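Local coordinates for protein aspartokinase (Synechocystis, PDB 3L76) that probably phosphorylates the beta-carboxyl group of aspartate with ATP early in lysine and threonine biosynthesis, and binds both of these amino acids at its ACT domains, at residues A373-T378 and V396-D401; G383-M388 and D454-A459; I449-D454 and C490-F495; A460-A465 and P511-W516. All blocks are in the same frame, centred on the assembly; numbering follows the deposited sequence. Where two conformers were deposited one is given.

Contact 1 of 4, residues A373-T378 and V396-D401; sequences AKMFKT and VSCVID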
loop_
_atom_site.group_PDB
_atom_site.type_symbol
_atom_site.label_atom_id
_atom_site.label_comp_id
_atom_site.label_asym_id
_atom_site.label_seq_id
_atom_site.Cartn_x
_atom_site.Cartn_y
_atom_site.Cartn_z
ATOM N N ALA A 373 31.015 6.046 21.570
ATOM C CA ALA A 373 32.273 6.176 20.849
ATOM C C ALA A 373 32.448 7.582 20.289
ATOM O O ALA A 373 33.540 8.160 20.320
ATOM C CB ALA A 373 32.337 5.153 19.740
ATOM N N LYS A 374 31.363 8.137 19.767
ATOM C CA LYS A 374 31.414 9.478 19.215
ATOM C C LYS A 374 31.596 10.533 20.308
ATOM O O LYS A 374 32.278 11.529 20.109
ATOM C CB LYS A 374 30.167 9.765 18.387
ATOM C CG LYS A 374 30.167 11.152 17.783
ATOM C CD LYS A 374 28.904 11.387 16.998
ATOM C CE LYS A 374 28.849 12.801 16.434
ATOM N NZ LYS A 374 27.442 13.160 16.103
ATOM N N MET A 375 30.993 10.312 21.467
ATOM C CA MET A 375 31.280 11.177 22.606
ATOM C C MET A 375 32.777 11.205 22.913
ATOM O O MET A 375 33.396 12.271 22.953
ATOM C CB MET A 375 30.519 10.730 23.840
ATOM C CG MET A 375 30.685 11.686 25.001
ATOM S SD MET A 375 29.959 11.041 26.510
ATOM C CE MET A 375 30.109 12.490 27.536
ATOM N N PHE A 376 33.355 10.027 23.110
ATOM C CA PHE A 376 34.790 9.890 23.416
ATOM C C PHE A 376 35.700 10.491 22.352
ATOM O O PHE A 376 36.695 11.135 22.678
ATOM C CB PHE A 376 35.164 8.417 23.663
ATOM C CG PHE A 376 34.282 7.723 24.691
ATOM C CD1 PHE A 376 33.584 8.460 25.655
ATOM C CD2 PHE A 376 34.147 6.344 24.690
ATOM C CE1 PHE A 376 32.776 7.822 26.603
ATOM C CE2 PHE A 376 33.342 5.687 25.628
ATOM C CZ PHE A 376 32.658 6.415 26.584
ATOM N N LYS A 377 35.360 10.297 21.081
ATOM C CA LYS A 377 36.145 10.879 19.989
ATOM C C LYS A 377 36.092 12.409 20.020
ATOM O O LYS A 377 37.113 13.077 19.882
ATOM C CB LYS A 377 35.652 10.368 18.633
ATOM C CG LYS A 377 36.337 11.013 17.428
ATOM C CD LYS A 377 35.519 10.825 16.138
ATOM C CE LYS A 377 36.064 11.666 14.977
ATOM N NZ LYS A 377 37.462 11.296 14.604
ATOM N N THR A 378 34.895 12.960 20.209
ATOM C CA THR A 378 34.717 14.404 20.278
ATOM C C THR A 378 35.603 15.031 21.343
ATOM O O THR A 378 36.267 16.027 21.083
ATOM C CB THR A 378 33.258 14.775 20.554
ATOM O OG1 THR A 378 32.425 14.142 19.584
ATOM C CG2 THR A 378 33.067 16.273 20.460
ATOM N N VAL A 396 25.349 8.697 28.972
ATOM C CA VAL A 396 26.743 8.404 29.302
ATOM C C VAL A 396 27.394 9.618 29.991
ATOM O O VAL A 396 27.437 10.721 29.441
ATOM C CB VAL A 396 27.560 7.828 28.105
ATOM C CG1 VAL A 396 26.992 8.278 26.799
ATOM C CG2 VAL A 396 29.042 8.184 28.226
ATOM N N SER A 397 27.846 9.405 31.228
ATOM C CA SER A 397 28.484 10.456 32.025
ATOM C C SER A 397 29.997 10.280 32.081
ATOM O O SER A 397 30.504 9.158 32.140
ATOM C CB SER A 397 27.915 10.521 33.438
ATOM O OG SER A 397 26.499 10.620 33.447
ATOM N N CYS A 398 30.702 11.404 32.026
ATOM C CA CYS A 398 32.152 11.422 32.083
ATOM C C CYS A 398 32.612 12.417 33.135
ATOM O O CYS A 398 32.018 13.485 33.303
ATOM C CB CYS A 398 32.744 11.814 30.732
ATOM S SG CYS A 398 32.687 10.544 29.472
ATOM N N VAL A 399 33.666 12.069 33.863
ATOM C CA VAL A 399 34.238 13.037 34.785
ATOM C C VAL A 399 35.490 13.565 34.136
ATOM O O VAL A 399 36.271 12.792 33.584
ATOM C CB VAL A 399 34.524 12.427 36.168
ATOM C CG1 VAL A 399 35.148 13.455 37.076
ATOM C CG2 VAL A 399 33.243 11.897 36.770
ATOM N N ILE A 400 35.653 14.885 34.153
ATOM C CA ILE A 400 36.807 15.515 33.509
ATOM C C ILE A 400 37.423 16.612 34.376
ATOM O O ILE A 400 36.818 17.104 35.332
ATOM C CB ILE A 400 36.446 16.152 32.143
ATOM C CG1 ILE A 400 35.314 17.159 32.308
ATOM C CG2 ILE A 400 36.051 15.096 31.108
ATOM C CD1 ILE A 400 35.267 18.165 31.187
ATOM N N ASP A 401 38.643 16.998 34.043
ATOM C CA ASP A 401 39.227 18.154 34.685
ATOM C C ASP A 401 38.342 19.375 34.435
ATOM O O ASP A 401 38.055 19.723 33.284
ATOM C CB ASP A 401 40.625 18.427 34.141
ATOM C CG ASP A 401 41.435 19.373 35.033
ATOM O OD1 ASP A 401 40.951 20.482 35.357
ATOM O OD2 ASP A 401 42.573 19.008 35.391
#

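Contact 2 of 4, residues G383-M388 and D454-A459; sequences GVNIEM and DRPGMA. With THR (threonine), chain D.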
loop_
_atom_site.group_PDB
_atom_site.type_symbol
_atom_site.label_atom_id
_atom_site.label_comp_id
_atom_site.label_asym_id
_atom_site.label_seq_id
_atom_site.Cartn_x
_atom_site.Cartn_y
_atom_site.Cartn_z
ATOM N N GLY A 383 41.233 17.369 22.768
ATOM C CA GLY A 383 42.300 17.214 23.729
ATOM C C GLY A 383 41.920 16.968 25.186
ATOM O O GLY A 383 42.769 17.071 26.053
ATOM N N VAL A 384 40.669 16.648 25.490
ATOM C CA VAL A 384 40.322 16.462 26.899
ATOM C C VAL A 384 40.312 14.994 27.313
ATOM O O VAL A 384 39.697 14.157 26.654
ATOM C CB VAL A 384 39.027 17.229 27.352
ATOM C CG1 VAL A 384 38.584 18.231 26.301
ATOM C CG2 VAL A 384 37.915 16.295 27.721
ATOM N N ASN A 385 41.035 14.705 28.393
ATOM C CA ASN A 385 41.171 13.357 28.908
ATOM C C ASN A 385 39.961 12.962 29.744
ATOM O O ASN A 385 39.474 13.752 30.550
ATOM C CB ASN A 385 42.447 13.237 29.761
ATOM C CG ASN A 385 42.660 11.828 30.290
ATOM O OD1 ASN A 385 42.992 10.920 29.534
ATOM N ND2 ASN A 385 42.443 11.637 31.588
ATOM N N ILE A 386 39.497 11.728 29.565
ATOM C CA ILE A 386 38.383 11.201 30.340
ATOM C C ILE A 386 38.905 10.455 31.572
ATOM O O ILE A 386 39.646 9.492 31.450
ATOM C CB ILE A 386 37.529 10.238 29.493
ATOM C CG1 ILE A 386 37.125 10.907 28.177
ATOM C CG2 ILE A 386 36.325 9.734 30.313
ATOM C CD1 ILE A 386 36.483 9.981 27.179
ATOM N N GLU A 387 38.485 10.894 32.750
ATOM C CA GLU A 387 38.960 10.329 34.000
ATOM C C GLU A 387 38.075 9.184 34.449
ATOM O O GLU A 387 38.548 8.084 34.676
ATOM C CB GLU A 387 39.048 11.407 35.082
ATOM C CG GLU A 387 40.012 12.517 34.730
ATOM C CD GLU A 387 40.240 13.509 35.858
ATOM O OE1 GLU A 387 39.834 13.224 37.005
ATOM O OE2 GLU A 387 40.827 14.578 35.581
ATOM N N MET A 388 36.782 9.442 34.553
ATOM C CA MET A 388 35.841 8.406 34.917
ATOM C C MET A 388 34.667 8.316 33.932
ATOM O O MET A 388 34.376 9.272 33.213
ATOM C CB MET A 388 35.336 8.652 36.336
ATOM C CG MET A 388 36.414 8.505 37.390
ATOM S SD MET A 388 35.725 8.217 39.033
ATOM C CE MET A 388 34.994 9.811 39.381
ATOM N N ASP A 454 46.087 6.070 30.236
ATOM C CA ASP A 454 45.217 7.159 30.641
ATOM C C ASP A 454 45.567 8.467 29.897
ATOM O O ASP A 454 46.062 9.430 30.481
ATOM C CB ASP A 454 45.237 7.335 32.170
ATOM C CG ASP A 454 44.191 8.337 32.654
ATOM O OD1 ASP A 454 43.170 8.467 31.966
ATOM O OD2 ASP A 454 44.369 8.995 33.703
ATOM N N ARG A 455 45.303 8.476 28.599
ATOM C CA ARG A 455 45.542 9.645 27.755
ATOM C C ARG A 455 44.406 9.773 26.753
ATOM O O ARG A 455 43.752 8.785 26.436
ATOM C CB ARG A 455 46.877 9.514 27.016
ATOM C CG ARG A 455 47.032 8.206 26.248
ATOM C CD ARG A 455 48.352 8.162 25.508
ATOM N NE ARG A 455 48.882 6.807 25.408
ATOM C CZ ARG A 455 49.382 6.292 24.294
ATOM N NH1 ARG A 455 49.405 7.020 23.190
ATOM N NH2 ARG A 455 49.852 5.055 24.282
ATOM N N PRO A 456 44.174 10.993 26.235
ATOM C CA PRO A 456 43.043 11.230 25.325
ATOM C C PRO A 456 43.021 10.306 24.113
ATOM O O PRO A 456 44.079 9.957 23.590
ATOM C CB PRO A 456 43.240 12.685 24.893
ATOM C CG PRO A 456 44.025 13.319 26.049
ATOM C CD PRO A 456 44.974 12.216 26.449
ATOM N N GLY A 457 41.823 9.901 23.696
ATOM C CA GLY A 457 41.658 9.099 22.501
ATOM C C GLY A 457 41.672 7.584 22.676
ATOM O O GLY A 457 41.295 6.847 21.768
ATOM N N MET A 458 42.097 7.106 23.837
ATOM C CA MET A 458 42.167 5.666 24.059
ATOM C C MET A 458 40.786 5.005 24.060
ATOM O O MET A 458 40.555 4.076 23.299
ATOM C CB MET A 458 42.949 5.355 25.334
ATOM C CG MET A 458 44.392 5.848 25.295
ATOM S SD MET A 458 45.371 5.059 23.981
ATOM C CE MET A 458 45.470 6.363 22.786
ATOM N N ALA A 459 39.871 5.490 24.897
ATOM C CA ALA A 459 38.492 4.994 24.897
ATOM C C ALA A 459 37.823 5.176 23.532
ATOM O O ALA A 459 37.064 4.324 23.082
ATOM C CB ALA A 459 37.664 5.695 25.976
HETATM N N THR D . 41.779 8.509 29.680
HETATM C CA THR D . 41.484 7.691 28.506
HETATM C C THR D . 40.801 8.541 27.448
HETATM O O THR D . 40.426 9.697 27.716
HETATM C CB THR D . 40.576 6.498 28.836
HETATM O OG1 THR D . 39.327 6.979 29.358
HETATM C CG2 THR D . 41.256 5.558 29.851
HETATM O OXT THR D . 40.629 8.072 26.314
#

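Contact 3 of 4, residues I449-D454 and C490-F495; sequences IRHVPD and CRDIAF. With THR (threonine), chain D.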
loop_
_atom_site.group_PDB
_atom_site.type_symbol
_atom_site.label_atom_id
_atom_site.label_comp_id
_atom_site.label_asym_id
_atom_site.label_seq_id
_atom_site.Cartn_x
_atom_site.Cartn_y
_atom_site.Cartn_z
ATOM N N ILE A 449 38.864 -4.356 29.672
ATOM C CA ILE A 449 40.164 -4.200 29.096
ATOM C C ILE A 449 41.116 -3.567 30.127
ATOM O O ILE A 449 41.007 -2.398 30.478
ATOM C CB ILE A 449 40.078 -3.557 27.675
ATOM C CG1 ILE A 449 41.157 -2.529 27.460
ATOM C CG2 ILE A 449 38.670 -3.028 27.366
ATOM C CD1 ILE A 449 42.516 -3.151 27.240
ATOM N N ARG A 450 42.016 -4.395 30.651
ATOM C CA ARG A 450 42.958 -3.990 31.695
ATOM C C ARG A 450 44.031 -3.039 31.159
ATOM O O ARG A 450 44.580 -3.257 30.083
ATOM C CB ARG A 450 43.658 -5.215 32.303
ATOM C CG ARG A 450 42.772 -6.268 32.981
ATOM C CD ARG A 450 42.398 -5.883 34.383
ATOM N NE ARG A 450 41.722 -6.969 35.080
ATOM C CZ ARG A 450 41.145 -6.829 36.271
ATOM N NH1 ARG A 450 41.167 -5.652 36.875
ATOM N NH2 ARG A 450 40.542 -7.856 36.856
ATOM N N HIS A 451 44.315 -1.982 31.912
ATOM C CA HIS A 451 45.482 -1.138 31.656
ATOM C C HIS A 451 45.444 -0.297 30.388
ATOM O O HIS A 451 46.396 -0.301 29.612
ATOM C CB HIS A 451 46.769 -1.971 31.683
ATOM C CG HIS A 451 47.131 -2.455 33.048
ATOM N ND1 HIS A 451 46.777 -1.774 34.191
ATOM C CD2 HIS A 451 47.811 -3.547 33.458
ATOM C CE1 HIS A 451 47.226 -2.426 35.246
ATOM N NE2 HIS A 451 47.859 -3.503 34.828
ATOM N N VAL A 452 44.363 0.448 30.198
ATOM C CA VAL A 452 44.284 1.368 29.076
ATOM C C VAL A 452 45.080 2.597 29.457
ATOM O O VAL A 452 44.864 3.168 30.532
ATOM C CB VAL A 452 42.808 1.754 28.747
ATOM C CG1 VAL A 452 42.744 2.789 27.637
ATOM C CG2 VAL A 452 41.997 0.532 28.360
ATOM N N PRO A 453 46.025 2.995 28.594
ATOM C CA PRO A 453 46.799 4.222 28.829
ATOM C C PRO A 453 45.870 5.399 29.111
ATOM O O PRO A 453 44.956 5.670 28.324
ATOM C CB PRO A 453 47.531 4.437 27.496
ATOM C CG PRO A 453 47.646 3.068 26.901
ATOM C CD PRO A 453 46.378 2.350 27.319
ATOM N N ASP A 454 46.087 6.070 30.236
ATOM C CA ASP A 454 45.217 7.159 30.641
ATOM C C ASP A 454 45.567 8.467 29.897
ATOM O O ASP A 454 46.062 9.430 30.481
ATOM C CB ASP A 454 45.237 7.335 32.170
ATOM C CG ASP A 454 44.191 8.337 32.654
ATOM O OD1 ASP A 454 43.170 8.467 31.966
ATOM O OD2 ASP A 454 44.369 8.995 33.703
ATOM N N CYS A 490 47.435 4.565 33.787
ATOM C CA CYS A 490 46.436 3.812 33.055
ATOM C C CYS A 490 45.227 3.469 33.942
ATOM O O CYS A 490 45.308 3.539 35.171
ATOM C CB CYS A 490 47.074 2.547 32.484
ATOM S SG CYS A 490 47.559 1.395 33.776
ATOM N N ARG A 491 44.106 3.120 33.308
ATOM C CA ARG A 491 42.895 2.739 34.023
ATOM C C ARG A 491 42.333 1.498 33.339
ATOM O O ARG A 491 42.610 1.270 32.178
ATOM C CB ARG A 491 41.857 3.869 33.980
ATOM C CG ARG A 491 42.309 5.209 34.528
ATOM C CD ARG A 491 41.211 6.286 34.386
ATOM N NE ARG A 491 41.772 7.619 34.586
ATOM C CZ ARG A 491 41.719 8.295 35.728
ATOM N NH1 ARG A 491 41.082 7.785 36.774
ATOM N NH2 ARG A 491 42.293 9.490 35.816
ATOM N N ASP A 492 41.573 0.696 34.071
ATOM C CA ASP A 492 40.834 -0.404 33.494
ATOM C C ASP A 492 39.525 0.132 32.956
ATOM O O ASP A 492 38.954 1.066 33.518
ATOM C CB ASP A 492 40.547 -1.463 34.554
ATOM C CG ASP A 492 41.797 -2.159 35.043
ATOM O OD1 ASP A 492 42.845 -2.063 34.364
ATOM O OD2 ASP A 492 41.716 -2.812 36.105
ATOM N N ILE A 493 39.055 -0.458 31.863
ATOM C CA ILE A 493 37.764 -0.101 31.304
ATOM C C ILE A 493 36.935 -1.359 31.200
ATOM O O ILE A 493 37.327 -2.294 30.520
ATOM C CB ILE A 493 37.891 0.547 29.894
ATOM C CG1 ILE A 493 38.669 1.859 29.971
ATOM C CG2 ILE A 493 36.504 0.786 29.266
ATOM C CD1 ILE A 493 38.768 2.588 28.639
ATOM N N ALA A 494 35.798 -1.386 31.886
ATOM C CA ALA A 494 34.846 -2.477 31.755
ATOM C C ALA A 494 33.607 -2.028 30.965
ATOM O O ALA A 494 33.175 -0.877 31.061
ATOM C CB ALA A 494 34.442 -2.990 33.134
ATOM N N PHE A 495 33.028 -2.942 30.193
ATOM C CA PHE A 495 31.822 -2.625 29.445
ATOM C C PHE A 495 31.024 -3.889 29.227
ATOM O O PHE A 495 31.540 -4.979 29.409
ATOM C CB PHE A 495 32.151 -1.949 28.108
ATOM C CG PHE A 495 32.849 -2.842 27.122
ATOM C CD1 PHE A 495 34.228 -2.971 27.140
ATOM C CD2 PHE A 495 32.130 -3.542 26.161
ATOM C CE1 PHE A 495 34.884 -3.799 26.221
ATOM C CE2 PHE A 495 32.784 -4.368 25.246
ATOM C CZ PHE A 495 34.162 -4.494 25.278
HETATM N N THR D . 41.779 8.509 29.680
HETATM C CA THR D . 41.484 7.691 28.506
HETATM C C THR D . 40.801 8.541 27.448
HETATM O O THR D . 40.426 9.697 27.716
HETATM C CB THR D . 40.576 6.498 28.836
HETATM O OG1 THR D . 39.327 6.979 29.358
HETATM C CG2 THR D . 41.256 5.558 29.851
HETATM O OXT THR D . 40.629 8.072 26.314
#

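Contact 4 of 4, residues A460-A465 and P511-W516; sequences AQLFTA and PLIKDW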
loop_
_atom_site.group_PDB
_atom_site.type_symbol
_atom_site.label_atom_id
_atom_site.label_comp_id
_atom_site.label_asym_id
_atom_site.label_seq_id
_atom_site.Cartn_x
_atom_site.Cartn_y
_atom_site.Cartn_z
ATOM N N ALA A 460 38.082 6.313 22.899
ATOM C CA ALA A 460 37.568 6.577 21.564
ATOM C C ALA A 460 37.942 5.454 20.615
ATOM O O ALA A 460 37.088 4.908 19.915
ATOM C CB ALA A 460 38.088 7.923 21.026
ATOM N N GLN A 461 39.219 5.101 20.597
ATOM C CA GLN A 461 39.691 4.118 19.628
ATOM C C GLN A 461 39.178 2.698 19.895
ATOM O O GLN A 461 38.937 1.939 18.962
ATOM C CB GLN A 461 41.217 4.199 19.438
ATOM C CG GLN A 461 42.039 3.085 20.050
ATOM C CD GLN A 461 43.526 3.333 19.871
ATOM O OE1 GLN A 461 43.948 4.461 19.606
ATOM N NE2 GLN A 461 44.326 2.283 20.010
ATOM N N LEU A 462 38.961 2.369 21.161
ATOM C CA LEU A 462 38.458 1.051 21.515
ATOM C C LEU A 462 36.986 0.931 21.172
ATOM O O LEU A 462 36.542 -0.067 20.608
ATOM C CB LEU A 462 38.668 0.787 23.002
ATOM C CG LEU A 462 40.128 0.695 23.448
ATOM C CD1 LEU A 462 40.236 0.924 24.928
ATOM C CD2 LEU A 462 40.750 -0.640 23.044
ATOM N N PHE A 463 36.223 1.959 21.508
ATOM C CA PHE A 463 34.793 1.911 21.274
ATOM C C PHE A 463 34.404 2.236 19.843
ATOM O O PHE A 463 33.370 1.756 19.375
ATOM C CB PHE A 463 34.025 2.726 22.310
ATOM C CG PHE A 463 34.060 2.111 23.649
ATOM C CD1 PHE A 463 33.245 1.044 23.940
ATOM C CD2 PHE A 463 34.959 2.543 24.599
ATOM C CE1 PHE A 463 33.303 0.434 25.171
ATOM C CE2 PHE A 463 35.022 1.926 25.821
ATOM C CZ PHE A 463 34.199 0.867 26.104
ATOM N N THR A 464 35.247 2.994 19.135
ATOM C CA THR A 464 35.009 3.223 17.708
ATOM C C THR A 464 35.119 1.909 16.950
ATOM O O THR A 464 34.318 1.628 16.060
ATOM C CB THR A 464 35.991 4.231 17.098
ATOM O OG1 THR A 464 35.720 5.529 17.612
ATOM C CG2 THR A 464 35.853 4.278 15.578
ATOM N N ALA A 465 36.114 1.112 17.325
ATOM C CA ALA A 465 36.354 -0.189 16.718
ATOM C C ALA A 465 35.152 -1.115 16.833
ATOM O O ALA A 465 34.736 -1.726 15.852
ATOM C CB ALA A 465 37.583 -0.831 17.332
ATOM N N PRO A 511 43.862 -7.127 18.929
ATOM C CA PRO A 511 44.858 -6.433 18.106
ATOM C C PRO A 511 45.233 -5.042 18.637
ATOM O O PRO A 511 46.407 -4.661 18.584
ATOM C CB PRO A 511 44.133 -6.256 16.774
ATOM C CG PRO A 511 43.149 -7.346 16.731
ATOM C CD PRO A 511 42.736 -7.631 18.126
ATOM N N LEU A 512 44.243 -4.293 19.122
ATOM C CA LEU A 512 44.440 -2.889 19.457
ATOM C C LEU A 512 45.271 -2.659 20.711
ATOM O O LEU A 512 45.803 -1.572 20.903
ATOM C CB LEU A 512 43.098 -2.145 19.571
ATOM C CG LEU A 512 42.388 -1.820 18.258
ATOM C CD1 LEU A 512 41.923 -3.095 17.588
ATOM C CD2 LEU A 512 41.209 -0.898 18.507
ATOM N N ILE A 513 45.371 -3.670 21.566
ATOM C CA ILE A 513 46.134 -3.534 22.797
ATOM C C ILE A 513 47.508 -4.203 22.717
ATOM O O ILE A 513 48.263 -4.172 23.683
ATOM C CB ILE A 513 45.369 -4.118 23.999
ATOM C CG1 ILE A 513 45.251 -5.630 23.868
ATOM C CG2 ILE A 513 43.989 -3.500 24.101
ATOM C CD1 ILE A 513 44.551 -6.281 25.014
ATOM N N LYS A 514 47.841 -4.782 21.563
ATOM C CA LYS A 514 49.007 -5.666 21.442
ATOM C C LYS A 514 50.340 -5.027 21.865
ATOM O O LYS A 514 51.293 -5.740 22.200
ATOM C CB LYS A 514 49.100 -6.266 20.034
ATOM N N ASP A 515 50.405 -3.696 21.853
ATOM C CA ASP A 515 51.566 -2.993 22.399
ATOM C C ASP A 515 51.207 -1.951 23.456
ATOM O O ASP A 515 51.772 -0.860 23.481
ATOM C CB ASP A 515 52.425 -2.359 21.298
ATOM C CG ASP A 515 51.809 -2.483 19.929
ATOM O OD1 ASP A 515 50.908 -1.681 19.606
ATOM O OD2 ASP A 515 52.237 -3.377 19.172
ATOM N N TRP A 516 50.248 -2.287 24.313
ATOM C CA TRP A 516 50.033 -1.544 25.542
ATOM C C TRP A 516 50.636 -2.379 26.670
ATOM O O TRP A 516 50.243 -3.522 26.863
ATOM C CB TRP A 516 48.542 -1.321 25.801
ATOM C CG TRP A 516 47.883 -0.359 24.874
ATOM C CD1 TRP A 516 48.488 0.421 23.934
ATOM C CD2 TRP A 516 46.488 -0.056 24.809
ATOM N NE1 TRP A 516 47.554 1.183 23.275
ATOM C CE2 TRP A 516 46.317 0.910 23.792
ATOM C CE3 TRP A 516 45.366 -0.506 25.507
ATOM C CZ2 TRP A 516 45.068 1.431 23.457
ATOM C CZ3 TRP A 516 44.118 0.008 25.163
ATOM C CH2 TRP A 516 43.983 0.965 24.149
#

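Contact 1 of 4, residues A373-T378 and V396-D401
Met375 and Val396 meet tip to tip in the hydrophobic core of an ACT domain, a βαββαβ fold in which helix 371-381 packs on strand 395-401. The local axes run 27° apart. Met375 SD sits 3.5 Å from Val396 CG2, and Met375 CE carries on to 3.8 Å from Cys398 SG. With CG anti to the backbone N (chi1 -174°) and the rest of the chain extended, the thioether spans the gap between helix and strand at full length. Phe376 comes in beside it: its CE1 approaches Cys398 SG at 4.0 Å and Val396 CG2 at 4.1 Å. Every side chain in this set is buried and apolar. Farther out, Met375 also leans on Ile360 of the adjacent strand and on Leu412 of helix 405-415, while Phe376 touches Ile386, Ala459 and Ala460, carrying the core toward the next ACT domain. The side chain of Val396 is about 5 Å from a bound lysine. The sulfur-aromatic approach of Cys398 to Phe376 is oblique, with SG 5.2 Å from the ring centroid and 73° off the ring normal.

Contact 2 of 4, residues G383-M388 and D454-A459
The threonine site between two ACT domains is lined by Asn385 of one domain and Asp454 of the other, whose side chains cross at about a right angle beside the ligand's amino group. Asn385 ND2 donates to Asp454 OD1 at 3.3 Å; the acceptor lies in the amide plane, but the approach is from 41° above the plane of the carboxylate. That same OD1 accepts the threonine N at 2.7 Å, and Asn385 OD1 takes it at 2.7 Å as well. Asp454 OD2 forms a salt bridge with Arg481. The first torsion of Asn385 (chi1 -178°) swings the amide away from its own N and into the site, where both ends of the amide are used. Ile386 works through its backbone: its O accepts the threonine N at 2.9 Å, and its N donates to the threonine O at 2.9 Å. The threonine is also hydrogen-bonded to Gln478 OE1.

The carboxylate end meets the start of helix 458-468, where a type II turn from Arg455 to Met458 places Gly457 at the N-cap and Ala459 N donates to threonine OXT at 3.0 Å; the helix end would probably favour the negative charge there. Beside the ligand, Pro456 CG packs 4.0 Å from Asn385 CB. Binding an amino acid between ACT domains is consistent with allosteric control by threonine. Gly383 closes helix 371-381 with a Schellman motif, and Glu387 and Met388 form a classic bulge opposite Val399 of strand 395-401, so the site lies between these elements and the start of helix 458-468.

Contact 3 of 4, residues I449-D454 and C490-F495
Arg491 and Asp454 form a salt bridge in which NE donates to OD1 at 3.1 Å in a nearly straight bond (165°), while the bond from NH2 to OD2 is weak. OD1 lies in the guanidinium plane, yet the carboxylate stands 85° to that plane and is met from above. Ser479 O holds Arg491 NH1, so the guanidinium that braces the threonine-binding Asp454 is itself anchored. Arg450 NH1 is held chiefly by His307 O and also forms a salt bridge with Asp492 OD2 at 3.0 Å. The other oxygen, Asp492 OD1, takes His451 N at 2.9 Å. This bond sits where the antiparallel register slips by one residue, a beta bulge between the hydrogen-bonded pairs Ile449-Ile493 and Val452-Arg491. Beside the bulge, Cys490 SG approaches the His451 ring obliquely, 4.2 Å from its centroid. On the face carrying Val452 and Ile493, Val452 CG2 packs 3.8 Å from Ile493 CD1, and Val452 CG1 reaches the threonine CG2 at 3.8 Å. Ile449 CG2 lies at the edge of the Phe495 ring. Helix 458-468 lies against this face through Met458, Leu462 and Phe463, while strands 475-479 and 520-533 flank the pair in the ACT sheet.

Contact 4 of 4, residues A460-A465 and P511-W516
Leu462 and Trp516 make an apolar contact between helix 458-468 and segment 511-516, which runs on from helix 499-512; the two helices belong to one ACT domain. The indole meets the forked end of the leucine: Trp516 CH2 lies 3.8 Å from Leu462 CD1 and 3.8 Å from Leu462 CD2. CD1 is at the ring edge, in its plane, whereas CD2 comes in obliquely, and the two side chains approach from opposite directions. On the same ring, Gln461 NE2 stands 3.6 Å from Trp516 CZ2, its amide turned 36° from the indole plane. This is a van der Waals approach, reached by a glutamine chain that runs extended beyond CG.

A second point of contact is made by Leu512. Its CD2 settles against one turn of the facing helix, 3.7 Å from Gln461 O and 3.8 Å from Ala465 CB. Ile513 adds a looser touch on Leu462. The inner side of this layer rests on the domain's sheet, since Leu462 and Trp516 both pack on Val452 and Ile513 packs on Ile449. Trp516 N donates to Ile513 O at 2.8 Å, and Leu512 O lies 3.8 Å above one face of the Trp516 indole, offset toward the rim.

Contact 1 is wholly buried and apolar, whereas contacts 2, 3 and 4 are only partly buried. Contacts 1, 3 and 4 each lie within a single ACT domain; contact 2 bridges two and carries the ligand. Contacts 2 and 3 share Asp454 and both touch the threonine, one surrounding its polar ends and the other backing it with charge pairs and strand hydrogen bonds. Contact 4 uses the same helix 458-468 as contact 2, but through van der Waals packing, without hydrogen bonds across it. Contacts 3 and 4 join along Pro453 and Trp516, the sheet against its helical layer. Ala373 and Phe376 of contact 1 pack on that helix too, whereas contacts 1 and 2 also join through backbone bonds of Val399 with Glu387 and Met388.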